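Local coordinates for protein 4-hydroxybutyrate coenzyme A transferase (Shewanella oneidensis, PDB 2OAS) that probably transfers coenzyme A between carboxylic acids such as acetate and 4-hydroxybutyrate, and binds coenzyme A, at residues A3-A9 against F168-Y172; Y92-S98 against G328-D334; D112-V118 against K145-N151. All blocks are in the same frame, centred on the assembly; numbering follows the deposited sequence.

Contact 1 (A3-A9 against F168-Y172)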
loop_
_atom_site.group_PDB
_atom_site.type_symbol
_atom_site.label_atom_id
_atom_site.label_comp_id
_atom_site.label_asym_id
_atom_site.label_seq_id
_atom_site.Cartn_x
_atom_site.Cartn_y
_atom_site.Cartn_z
ATOM N N ALA A 3 21.295 -7.066 36.954
ATOM C CA ALA A 3 21.437 -8.087 35.926
ATOM C C ALA A 3 22.429 -9.145 36.399
ATOM O O ALA A 3 23.349 -8.854 37.160
ATOM C CB ALA A 3 21.922 -7.473 34.623
ATOM N N ILE A 4 22.236 -10.376 35.941
ATOM C CA ILE A 4 23.116 -11.462 36.319
ATOM C C ILE A 4 24.255 -11.570 35.320
ATOM O O ILE A 4 24.029 -11.773 34.131
ATOM C CB ILE A 4 22.356 -12.784 36.353
ATOM C CG1 ILE A 4 21.074 -12.625 37.160
ATOM C CG2 ILE A 4 23.211 -13.858 36.990
ATOM C CD1 ILE A 4 20.225 -13.867 37.170
ATOM N N VAL A 5 25.481 -11.440 35.811
ATOM C CA VAL A 5 26.660 -11.518 34.962
ATOM C C VAL A 5 27.060 -12.967 34.711
ATOM O O VAL A 5 27.849 -13.535 35.455
ATOM C CB VAL A 5 27.856 -10.776 35.610
ATOM C CG1 VAL A 5 29.030 -10.734 34.645
ATOM C CG2 VAL A 5 27.438 -9.370 36.001
ATOM N N CYS A 6 26.527 -13.559 33.655
ATOM C CA CYS A 6 26.837 -14.939 33.329
ATOM C C CYS A 6 28.279 -15.122 32.904
ATOM O O CYS A 6 28.901 -14.204 32.367
ATOM C CB CYS A 6 25.915 -15.436 32.220
ATOM S SG CYS A 6 24.183 -15.393 32.686
ATOM N N GLN A 7 28.813 -16.315 33.143
ATOM C CA GLN A 7 30.191 -16.604 32.769
ATOM C C GLN A 7 30.258 -17.352 31.444
ATOM O O GLN A 7 31.341 -17.540 30.910
ATOM C CB GLN A 7 30.891 -17.414 33.865
ATOM C CG GLN A 7 32.221 -16.803 34.277
ATOM C CD GLN A 7 32.051 -15.417 34.873
ATOM O OE1 GLN A 7 32.851 -14.509 34.617
ATOM N NE2 GLN A 7 31.011 -15.249 35.683
ATOM N N SER A 8 29.103 -17.760 30.920
ATOM C CA SER A 8 29.044 -18.464 29.637
ATOM C C SER A 8 27.724 -18.178 28.926
ATOM O O SER A 8 26.723 -17.854 29.572
ATOM C CB SER A 8 29.189 -19.968 29.832
ATOM O OG SER A 8 28.037 -20.502 30.457
ATOM N N ALA A 9 27.717 -18.300 27.601
ATOM C CA ALA A 9 26.505 -18.054 26.832
ATOM C C ALA A 9 25.388 -19.001 27.245
ATOM O O ALA A 9 24.223 -18.634 27.252
ATOM C CB ALA A 9 26.779 -18.207 25.351
ATOM N N PHE A 168 18.233 -5.529 31.743
ATOM C CA PHE A 168 18.642 -6.881 31.347
ATOM C C PHE A 168 18.522 -7.877 32.504
ATOM O O PHE A 168 18.884 -7.571 33.640
ATOM C CB PHE A 168 20.106 -6.859 30.849
ATOM C CG PHE A 168 20.365 -5.909 29.695
ATOM C CD1 PHE A 168 21.665 -5.636 29.291
ATOM C CD2 PHE A 168 19.319 -5.313 29.001
ATOM C CE1 PHE A 168 21.928 -4.789 28.218
ATOM C CE2 PHE A 168 19.573 -4.461 27.917
ATOM C CZ PHE A 168 20.887 -4.199 27.529
ATOM N N ALA A 169 18.028 -9.074 32.219
ATOM C CA ALA A 169 17.893 -10.092 33.269
ATOM C C ALA A 169 19.200 -10.847 33.392
ATOM O O ALA A 169 19.575 -11.314 34.471
ATOM C CB ALA A 169 16.777 -11.061 32.924
ATOM N N ALA A 170 19.893 -10.955 32.269
ATOM C CA ALA A 170 21.149 -11.674 32.211
ATOM C C ALA A 170 22.047 -10.986 31.217
ATOM O O ALA A 170 21.571 -10.302 30.302
ATOM C CB ALA A 170 20.906 -13.102 31.790
ATOM N N VAL A 171 23.349 -11.196 31.390
ATOM C CA VAL A 171 24.360 -10.595 30.531
ATOM C C VAL A 171 25.612 -11.470 30.397
ATOM O O VAL A 171 26.156 -11.938 31.392
ATOM C CB VAL A 171 24.743 -9.200 31.097
ATOM C CG1 VAL A 171 26.119 -8.826 30.681
ATOM C CG2 VAL A 171 23.762 -8.154 30.602
ATOM N N TYR A 172 26.047 -11.699 29.162
ATOM C CA TYR A 172 27.255 -12.477 28.894
ATOM C C TYR A 172 28.143 -11.635 27.988
ATOM O O TYR A 172 27.703 -11.141 26.949
ATOM C CB TYR A 172 26.939 -13.806 28.203
ATOM C CG TYR A 172 28.183 -14.514 27.697
ATOM C CD1 TYR A 172 29.183 -14.941 28.586
ATOM C CD2 TYR A 172 28.391 -14.706 26.330
ATOM C CE1 TYR A 172 30.363 -15.537 28.125
ATOM C CE2 TYR A 172 29.568 -15.301 25.857
ATOM C CZ TYR A 172 30.546 -15.707 26.759
ATOM O OH TYR A 172 31.711 -16.250 26.280
#
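Tyr172 has its CG anti to the backbone N (chi1 170°), which carries the ring across to the start of helix 9-13 at Ser8 and Ala9, while Cys6 turns SG away from its own carbonyl carbon (chi1 -61°) and back over Ala170. The two segments are neighbouring parallel strands, 4-5 and 170-173, at one margin of the eight-stranded parallel sheet of the N-terminal half; within this chain, 4-5 is the outermost strand. Ile4 pairs through both its backbone N and its O. Its N gives a long bond of 3.2 Å to Ala169 O, and its O receives Val171 N at 2.9 Å. Cys6 N then closes on Val171 O at 2.8 Å, the shortest of the three bonds, though bent to 133° at the hydrogen. Val5 is the centre of an inverse gamma turn.

On the face of the sheet that carries Ile4 and Ala170, Cys6 SG rests 4.1 Å from Ala170 CB. At the start of the pairing, the methyl of Ala3 sits 3.2 Å from Phe168 O. Beyond the last bond, side-chain packing takes over: one face of the Tyr172 ring is laid against the Ser8-Ala9 peptide, and Cys6 O lies at the ring edge, in its plane. The phenol OH is hydrogen-bonded to Gln174; Ser8, the N-cap of helix 9-13, bonds through OG to Glu11 N, and the ring lies against that helix start. Strand 145-150 flanks strand 170-173 on its other side, and helix 32-41 touches both Ala9 and Tyr172. Ala9 N stands 3.6 Å above the centre of the Tyr172 ring, and Ala9 CB is 4.0 Å from Tyr172 CD2.

Contact 2 (Y92-S98 against G328-D334). With COA (coenzyme A), chain C.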
loop_
_atom_site.group_PDB
_atom_site.type_symbol
_atom_site.label_atom_id
_atom_site.label_comp_id
_atom_site.label_asym_id
_atom_site.label_seq_id
_atom_site.Cartn_x
_atom_site.Cartn_y
_atom_site.Cartn_z
ATOM N N TYR A 92 5.649 -18.194 8.253
ATOM C CA TYR A 92 5.905 -16.886 7.666
ATOM C C TYR A 92 4.707 -15.985 7.914
ATOM O O TYR A 92 3.578 -16.308 7.512
ATOM C CB TYR A 92 6.136 -16.994 6.167
ATOM C CG TYR A 92 6.106 -15.661 5.439
ATOM C CD1 TYR A 92 5.157 -15.406 4.451
ATOM C CD2 TYR A 92 7.048 -14.673 5.711
ATOM C CE1 TYR A 92 5.156 -14.204 3.746
ATOM C CE2 TYR A 92 7.055 -13.469 5.014
ATOM C CZ TYR A 92 6.112 -13.246 4.032
ATOM O OH TYR A 92 6.155 -12.083 3.293
ATOM N N VAL A 93 4.961 -14.850 8.569
ATOM C CA VAL A 93 3.923 -13.879 8.881
ATOM C C VAL A 93 4.112 -12.617 8.064
ATOM O O VAL A 93 4.967 -11.802 8.363
ATOM C CB VAL A 93 3.933 -13.520 10.382
ATOM C CG1 VAL A 93 2.830 -12.502 10.688
ATOM C CG2 VAL A 93 3.724 -14.782 11.210
ATOM N N PRO A 94 3.310 -12.436 7.011
ATOM C CA PRO A 94 3.471 -11.230 6.202
ATOM C C PRO A 94 3.091 -9.959 6.982
ATOM O O PRO A 94 2.007 -9.883 7.558
ATOM C CB PRO A 94 2.565 -11.506 5.006
ATOM C CG PRO A 94 1.462 -12.327 5.595
ATOM C CD PRO A 94 2.190 -13.263 6.523
ATOM N N ILE A 95 3.983 -8.969 6.994
ATOM C CA ILE A 95 3.720 -7.721 7.722
ATOM C C ILE A 95 4.697 -6.620 7.352
ATOM O O ILE A 95 5.888 -6.882 7.205
ATOM C CB ILE A 95 3.820 -7.933 9.239
ATOM C CG1 ILE A 95 3.577 -6.615 9.972
ATOM C CG2 ILE A 95 5.195 -8.420 9.601
ATOM C CD1 ILE A 95 3.455 -6.781 11.451
ATOM N N PHE A 96 4.207 -5.387 7.202
ATOM C CA PHE A 96 5.113 -4.278 6.870
ATOM C C PHE A 96 6.104 -4.177 8.010
ATOM O O PHE A 96 5.744 -4.383 9.165
ATOM C CB PHE A 96 4.366 -2.944 6.725
ATOM C CG PHE A 96 3.305 -2.968 5.681
ATOM C CD1 PHE A 96 3.619 -3.291 4.369
ATOM C CD2 PHE A 96 1.976 -2.778 6.025
ATOM C CE1 PHE A 96 2.621 -3.438 3.411
ATOM C CE2 PHE A 96 0.969 -2.923 5.075
ATOM C CZ PHE A 96 1.294 -3.258 3.765
ATOM N N LEU A 97 7.345 -3.867 7.684
ATOM C CA LEU A 97 8.360 -3.759 8.702
ATOM C C LEU A 97 7.995 -2.696 9.725
ATOM O O LEU A 97 8.130 -2.921 10.919
ATOM C CB LEU A 97 9.717 -3.455 8.065
ATOM C CG LEU A 97 10.771 -4.430 8.604
ATOM C CD1 LEU A 97 11.493 -5.080 7.437
ATOM C CD2 LEU A 97 11.739 -3.717 9.528
ATOM N N SER A 98 7.507 -1.550 9.256
ATOM C CA SER A 98 7.118 -0.468 10.157
ATOM C C SER A 98 5.960 -0.858 11.075
ATOM O O SER A 98 5.722 -0.202 12.086
ATOM C CB SER A 98 6.742 0.771 9.357
ATOM O OG SER A 98 5.744 0.460 8.399
ATOM N N GLY A 328 10.495 -11.399 2.351
ATOM C CA GLY A 328 9.426 -10.741 3.079
ATOM C C GLY A 328 8.989 -9.416 2.491
ATOM O O GLY A 328 9.597 -8.899 1.550
ATOM N N VAL A 329 7.913 -8.875 3.052
ATOM C CA VAL A 329 7.355 -7.597 2.618
ATOM C C VAL A 329 8.348 -6.467 2.841
ATOM O O VAL A 329 8.561 -5.627 1.966
ATOM C CB VAL A 329 6.064 -7.278 3.390
ATOM C CG1 VAL A 329 5.627 -5.852 3.106
ATOM C CG2 VAL A 329 4.970 -8.265 2.995
ATOM N N GLY A 330 8.950 -6.454 4.024
ATOM C CA GLY A 330 9.919 -5.423 4.348
ATOM C C GLY A 330 9.352 -4.016 4.350
ATOM O O GLY A 330 8.413 -3.710 5.084
ATOM N N GLY A 331 9.923 -3.143 3.534
ATOM C CA GLY A 331 9.432 -1.783 3.508
ATOM C C GLY A 331 9.628 -1.085 2.185
ATOM O O GLY A 331 9.749 0.129 2.147
ATOM N N GLN A 332 9.654 -1.838 1.098
ATOM C CA GLN A 332 9.839 -1.224 -0.209
ATOM C C GLN A 332 8.571 -0.479 -0.621
ATOM O O GLN A 332 8.633 0.528 -1.321
ATOM C CB GLN A 332 10.154 -2.283 -1.268
ATOM C CG GLN A 332 8.971 -3.167 -1.599
ATOM C CD GLN A 332 9.151 -3.961 -2.880
ATOM O OE1 GLN A 332 8.218 -4.614 -3.350
ATOM N NE2 GLN A 332 10.348 -3.914 -3.446
HETATM N N MSE A 333 7.422 -0.976 -0.183
HETATM C CA MSE A 333 6.163 -0.354 -0.553
HETATM C C MSE A 333 6.015 1.021 0.083
HETATM O O MSE A 333 5.696 2.001 -0.581
HETATM C CB MSE A 333 5.006 -1.246 -0.135
HETATM C CG MSE A 333 3.699 -0.842 -0.762
HETATM SE SE MSE A 333 2.216 -1.669 0.142
HETATM C CE MSE A 333 2.061 -0.407 1.585
ATOM N N ASP A 334 6.244 1.082 1.390
ATOM C CA ASP A 334 6.156 2.337 2.125
ATOM C C ASP A 334 7.083 3.380 1.504
ATOM O O ASP A 334 6.717 4.549 1.389
ATOM C CB ASP A 334 6.523 2.106 3.586
ATOM C CG ASP A 334 5.399 1.463 4.380
ATOM O OD1 ASP A 334 5.655 1.049 5.526
ATOM O OD2 ASP A 334 4.261 1.377 3.876
HETATM N N1A COA C . 11.505 -16.891 -10.926
HETATM C C2A COA C . 12.299 -18.069 -10.582
HETATM N N3A COA C . 13.537 -17.767 -9.836
HETATM C C4A COA C . 13.938 -16.390 -9.495
HETATM C C5A COA C . 13.139 -15.237 -9.827
HETATM C C6A COA C . 11.896 -15.513 -10.585
HETATM N N6A COA C . 11.047 -14.449 -10.974
HETATM N N7A COA C . 13.754 -14.078 -9.381
HETATM C C8A COA C . 14.926 -14.527 -8.749
HETATM N N9A COA C . 15.060 -15.934 -8.797
HETATM C C1B COA C . 16.129 -16.760 -8.273
HETATM C C2B COA C . 17.602 -16.479 -8.701
HETATM O O2B COA C . 18.116 -17.452 -9.539
HETATM C C3B COA C . 18.408 -16.305 -7.414
HETATM O O3B COA C . 19.536 -17.236 -7.385
HETATM P P3B COA C . 20.575 -17.318 -6.193
HETATM O O7A COA C . 21.254 -16.046 -5.876
HETATM O O8A COA C . 19.868 -17.781 -4.960
HETATM O O9A COA C . 21.563 -18.335 -6.524
HETATM C C4B COA C . 17.465 -16.470 -6.284
HETATM O O4B COA C . 16.150 -16.737 -6.798
HETATM C C5B COA C . 17.731 -15.115 -5.501
HETATM O O5B COA C . 17.359 -13.971 -6.288
HETATM P P1A COA C . 18.058 -12.464 -6.261
HETATM O O1A COA C . 19.469 -12.465 -6.533
HETATM O O2A COA C . 17.402 -11.525 -7.248
HETATM O O3A COA C . 17.745 -11.999 -4.784
HETATM P P2A COA C . 18.158 -10.614 -4.208
HETATM O O4A COA C . 19.033 -10.814 -3.056
HETATM O O5A COA C . 18.867 -9.815 -5.190
HETATM O O6A COA C . 17.024 -9.738 -3.883
HETATM C CBP COA C . 14.604 -9.204 -3.382
HETATM C CCP COA C . 15.797 -9.343 -4.493
HETATM C CDP COA C . 14.560 -10.748 -3.105
HETATM C CEP COA C . 13.239 -8.745 -4.055
HETATM C CAP COA C . 15.058 -8.357 -1.999
HETATM O OAP COA C . 15.267 -7.027 -2.568
HETATM C C9P COA C . 13.957 -8.246 -0.937
HETATM O O9P COA C . 14.059 -8.939 0.064
HETATM N N8P COA C . 12.899 -7.332 -1.175
HETATM C C7P COA C . 11.724 -6.961 -0.399
HETATM C C6P COA C . 11.556 -5.443 -0.021
HETATM C C5P COA C . 12.265 -5.004 1.193
HETATM O O5P COA C . 11.717 -4.240 1.996
HETATM N N4P COA C . 13.593 -5.539 1.351
HETATM C C3P COA C . 14.590 -5.371 2.398
HETATM C C2P COA C . 14.917 -3.892 2.830
HETATM S S1P COA C . 14.765 -3.620 4.619
HETATM O O HOH W 1 7.566 -0.601 5.961
#
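Asp334 OD1 is gripped by Ser98 OG, which donates to it at 2.9 Å, nearly along its C-O axis, and by a water that donates to it at 2.6 Å. Here the loop after strand 91-92 meets the N-terminal end of helix 332-341, joining the N-terminal and C-terminal halves of this CoA-transferase beside the coenzyme A pocket. The same water makes weak bonds to Ser98 N and Gly330 O, so it ties the loop to the helix start. Gly330 O also takes the N-H of Leu97 at 2.8 Å, nearly straight at 164°.

Phe96 turns its CG away from its carbonyl carbon (chi1 -59°), and its CD1-CE1 side meets two residues of the other segment. CD1 meets Val329 CG1 at 3.5 Å, and the CE1 end meets the selenomethionine Met333, whose SE lies obliquely 4.8 Å from the ring centroid as a Met-aromatic contact. From the second subunit, Arg337 makes a cation-pi contact with this ring and a salt bridge with Asp334 OD2, which probably favours a charged carboxylate, and His379 meets the ring edge-to-face. Tyr92 lays its phenol oxygen beside the backbone of Gly328 and Val329 and makes a weak hydrogen bond to Asp319.

Positive phi at Gly330 suits glycine, and a side chain there would run into the coenzyme. Gly331, the N-cap residue of the helix, also belongs to the CoA site. Gln332 packs its CB and CG beside COA C6P and is held at its amide by Thr375 and Ser306, while Glu233, the residue seen covalently linked to CoA, lies near Gly330. Gly331 N points its N-H at the pantetheine carbonyl, COA O5P, 2.6 Å away at an angle of 165°.

Contact 3 (D112-V118 against K145-N151)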
loop_
_atom_site.group_PDB
_atom_site.type_symbol
_atom_site.label_atom_id
_atom_site.label_comp_id
_atom_site.label_asym_id
_atom_site.label_seq_id
_atom_site.Cartn_x
_atom_site.Cartn_y
_atom_site.Cartn_z
ATOM N N ASP A 112 8.120 -13.042 25.496
ATOM C CA ASP A 112 8.586 -13.393 26.838
ATOM C C ASP A 112 10.027 -12.973 27.064
ATOM O O ASP A 112 10.391 -12.546 28.151
ATOM C CB ASP A 112 8.427 -14.894 27.098
ATOM C CG ASP A 112 6.963 -15.351 27.059
ATOM O OD1 ASP A 112 6.108 -14.701 27.695
ATOM O OD2 ASP A 112 6.670 -16.378 26.388
ATOM N N THR A 113 10.853 -13.095 26.039
ATOM C CA THR A 113 12.243 -12.688 26.181
ATOM C C THR A 113 12.867 -12.296 24.852
ATOM O O THR A 113 12.605 -12.907 23.812
ATOM C CB THR A 113 13.109 -13.802 26.857
ATOM O OG1 THR A 113 14.161 -14.186 25.985
ATOM C CG2 THR A 113 12.274 -15.009 27.214
ATOM N N ALA A 114 13.700 -11.261 24.894
ATOM C CA ALA A 114 14.383 -10.767 23.703
ATOM C C ALA A 114 15.879 -11.024 23.794
ATOM O O ALA A 114 16.523 -10.636 24.771
ATOM C CB ALA A 114 14.136 -9.281 23.541
ATOM N N ILE A 115 16.429 -11.676 22.778
ATOM C CA ILE A 115 17.852 -11.949 22.746
ATOM C C ILE A 115 18.482 -10.823 21.942
ATOM O O ILE A 115 18.112 -10.590 20.787
ATOM C CB ILE A 115 18.181 -13.270 22.019
ATOM C CG1 ILE A 115 17.233 -14.387 22.472
ATOM C CG2 ILE A 115 19.634 -13.631 22.280
ATOM C CD1 ILE A 115 17.255 -14.658 23.955
ATOM N N ILE A 116 19.444 -10.126 22.533
ATOM C CA ILE A 116 20.051 -9.028 21.809
ATOM C C ILE A 116 21.558 -8.935 21.968
ATOM O O ILE A 116 22.134 -9.532 22.864
ATOM C CB ILE A 116 19.418 -7.691 22.240
ATOM C CG1 ILE A 116 19.709 -7.418 23.711
ATOM C CG2 ILE A 116 17.923 -7.756 22.069
ATOM C CD1 ILE A 116 19.136 -6.109 24.195
ATOM N N GLN A 117 22.188 -8.187 21.073
ATOM C CA GLN A 117 23.627 -7.980 21.099
ATOM C C GLN A 117 23.885 -6.477 21.218
ATOM O O GLN A 117 23.474 -5.709 20.339
ATOM C CB GLN A 117 24.257 -8.484 19.814
ATOM C CG GLN A 117 25.767 -8.459 19.863
ATOM C CD GLN A 117 26.403 -9.040 18.638
ATOM O OE1 GLN A 117 27.612 -9.223 18.583
ATOM N NE2 GLN A 117 25.585 -9.343 17.636
ATOM N N VAL A 118 24.566 -6.052 22.281
ATOM C CA VAL A 118 24.850 -4.624 22.476
ATOM C C VAL A 118 26.305 -4.277 22.731
ATOM O O VAL A 118 27.140 -5.142 23.011
ATOM C CB VAL A 118 24.059 -4.027 23.659
ATOM C CG1 VAL A 118 22.558 -4.189 23.458
ATOM C CG2 VAL A 118 24.503 -4.692 24.954
ATOM N N LYS A 145 11.509 -10.375 29.717
ATOM C CA LYS A 145 12.875 -10.296 30.221
ATOM C C LYS A 145 13.834 -10.143 29.041
ATOM O O LYS A 145 13.492 -10.507 27.920
ATOM C CB LYS A 145 13.240 -11.542 31.024
ATOM C CG LYS A 145 13.218 -12.849 30.245
ATOM C CD LYS A 145 13.751 -13.976 31.127
ATOM C CE LYS A 145 13.703 -15.323 30.434
ATOM N NZ LYS A 145 12.311 -15.792 30.228
ATOM N N ILE A 146 15.023 -9.596 29.281
ATOM C CA ILE A 146 15.988 -9.426 28.198
ATOM C C ILE A 146 17.319 -10.121 28.487
ATOM O O ILE A 146 17.845 -10.031 29.589
ATOM C CB ILE A 146 16.258 -7.927 27.919
ATOM C CG1 ILE A 146 14.974 -7.249 27.434
ATOM C CG2 ILE A 146 17.334 -7.773 26.863
ATOM C CD1 ILE A 146 15.062 -5.742 27.413
ATOM N N ILE A 147 17.837 -10.837 27.492
ATOM C CA ILE A 147 19.111 -11.537 27.609
ATOM C C ILE A 147 20.036 -10.882 26.578
ATOM O O ILE A 147 19.853 -11.035 25.378
ATOM C CB ILE A 147 18.934 -13.032 27.328
ATOM C CG1 ILE A 147 18.107 -13.651 28.462
ATOM C CG2 ILE A 147 20.297 -13.728 27.209
ATOM C CD1 ILE A 147 17.739 -15.100 28.225
ATOM N N ALA A 148 21.016 -10.140 27.067
ATOM C CA ALA A 148 21.929 -9.405 26.221
ATOM C C ALA A 148 23.331 -9.968 26.130
ATOM O O ALA A 148 23.889 -10.490 27.092
ATOM C CB ALA A 148 22.017 -7.945 26.700
ATOM N N HIS A 149 23.909 -9.827 24.956
ATOM C CA HIS A 149 25.242 -10.296 24.753
ATOM C C HIS A 149 26.079 -9.049 24.555
ATOM O O HIS A 149 25.877 -8.307 23.600
ATOM C CB HIS A 149 25.279 -11.216 23.530
ATOM C CG HIS A 149 26.609 -11.273 22.868
ATOM N ND1 HIS A 149 27.779 -11.443 23.573
ATOM C CD2 HIS A 149 26.964 -11.129 21.569
ATOM C CE1 HIS A 149 28.803 -11.394 22.738
ATOM N NE2 HIS A 149 28.335 -11.205 21.516
ATOM N N ILE A 150 26.987 -8.794 25.485
ATOM C CA ILE A 150 27.839 -7.623 25.393
ATOM C C ILE A 150 29.048 -7.898 24.515
ATOM O O ILE A 150 29.901 -8.732 24.839
ATOM C CB ILE A 150 28.311 -7.173 26.770
ATOM C CG1 ILE A 150 27.091 -6.826 27.629
ATOM C CG2 ILE A 150 29.270 -5.990 26.616
ATOM C CD1 ILE A 150 27.424 -6.412 29.040
ATOM N N ASN A 151 29.122 -7.175 23.405
ATOM C CA ASN A 151 30.204 -7.352 22.453
ATOM C C ASN A 151 30.941 -6.073 22.181
ATOM O O ASN A 151 30.384 -5.152 21.602
ATOM C CB ASN A 151 29.643 -7.891 21.141
ATOM C CG ASN A 151 30.711 -8.107 20.099
ATOM O OD1 ASN A 151 31.907 -7.955 20.369
ATOM N ND2 ASN A 151 30.285 -8.476 18.899
#
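Lys145 and Val118 lose the most surface here, with Gln117 close behind, and they mark the two ends of a parallel pairing between strands 113-118 and 145-150, inner neighbours in the eight-stranded sheet of the N-terminal half. At the start, Lys145 N bonds to Asp112 O and Lys145 O receives Ala114 N. With CG wedged between its backbone N and carbonyl carbon (chi1 62°), the lysine chain runs alongside Thr113, CG lying 3.5 Å from Thr113 CB, and bends at its last torsion toward a salt bridge with Glu20. Thr113 OG1 is buried without a polar partner in the model.

In the middle, Ile116 CD1 packs on Ile146 CG2 at 3.6 Å, with Cys140 of helix 136-142 touching both residues. At the far end Val118 pairs through both N and O: its N bonds to His149 O, and its O takes Asn151 N at 2.9 Å, nearly straight at 175°. Its CG2 meets Ile150 CG1 at 4.3 Å.

Gln117 reaches out extended beside the His149 ring, CG to CD2 3.4 Å, and its OE1 accepts Asn151 ND2 at 2.8 Å, the two amides nearly coplanar at 12°. Its NE2 goes to Ala29 O, and Asn151 OD1 accepts Gln153 N and Ala176 N. A leucine in place of Gln117 has neither amide atom, and would probably leave Asn151 ND2 without this acceptor and Ala29 O without this donor. The chemistry therefore changes along the strands, from a lysine chain beside a threonine through aliphatic packing to a buried amide pair whose bonds at both ends fix how each amide is turned.

Contacts 1 and 3 belong to one parallel sheet, in the order 4-5, 170-173, 145-150, 113-118, with the N-terminal strand at the margin. Their centres are 9 Å apart, and they meet where strands 170-173 and 145-150 run side by side: Ala169 N lies 2.8 Å from Ile146 O, and Val171 CG1 packs on Ile150 CD1. Contact 2 stands apart, its centre 33 Å from contact 1 and 24 Å from contact 3. Along the chain its segments alternate with those of contact 1, and both pairs enclose contact 3. It takes the loop following strand 91-92, at the sheet's other margin, to the C-terminal half, linking this sheet's domain to the coenzyme site.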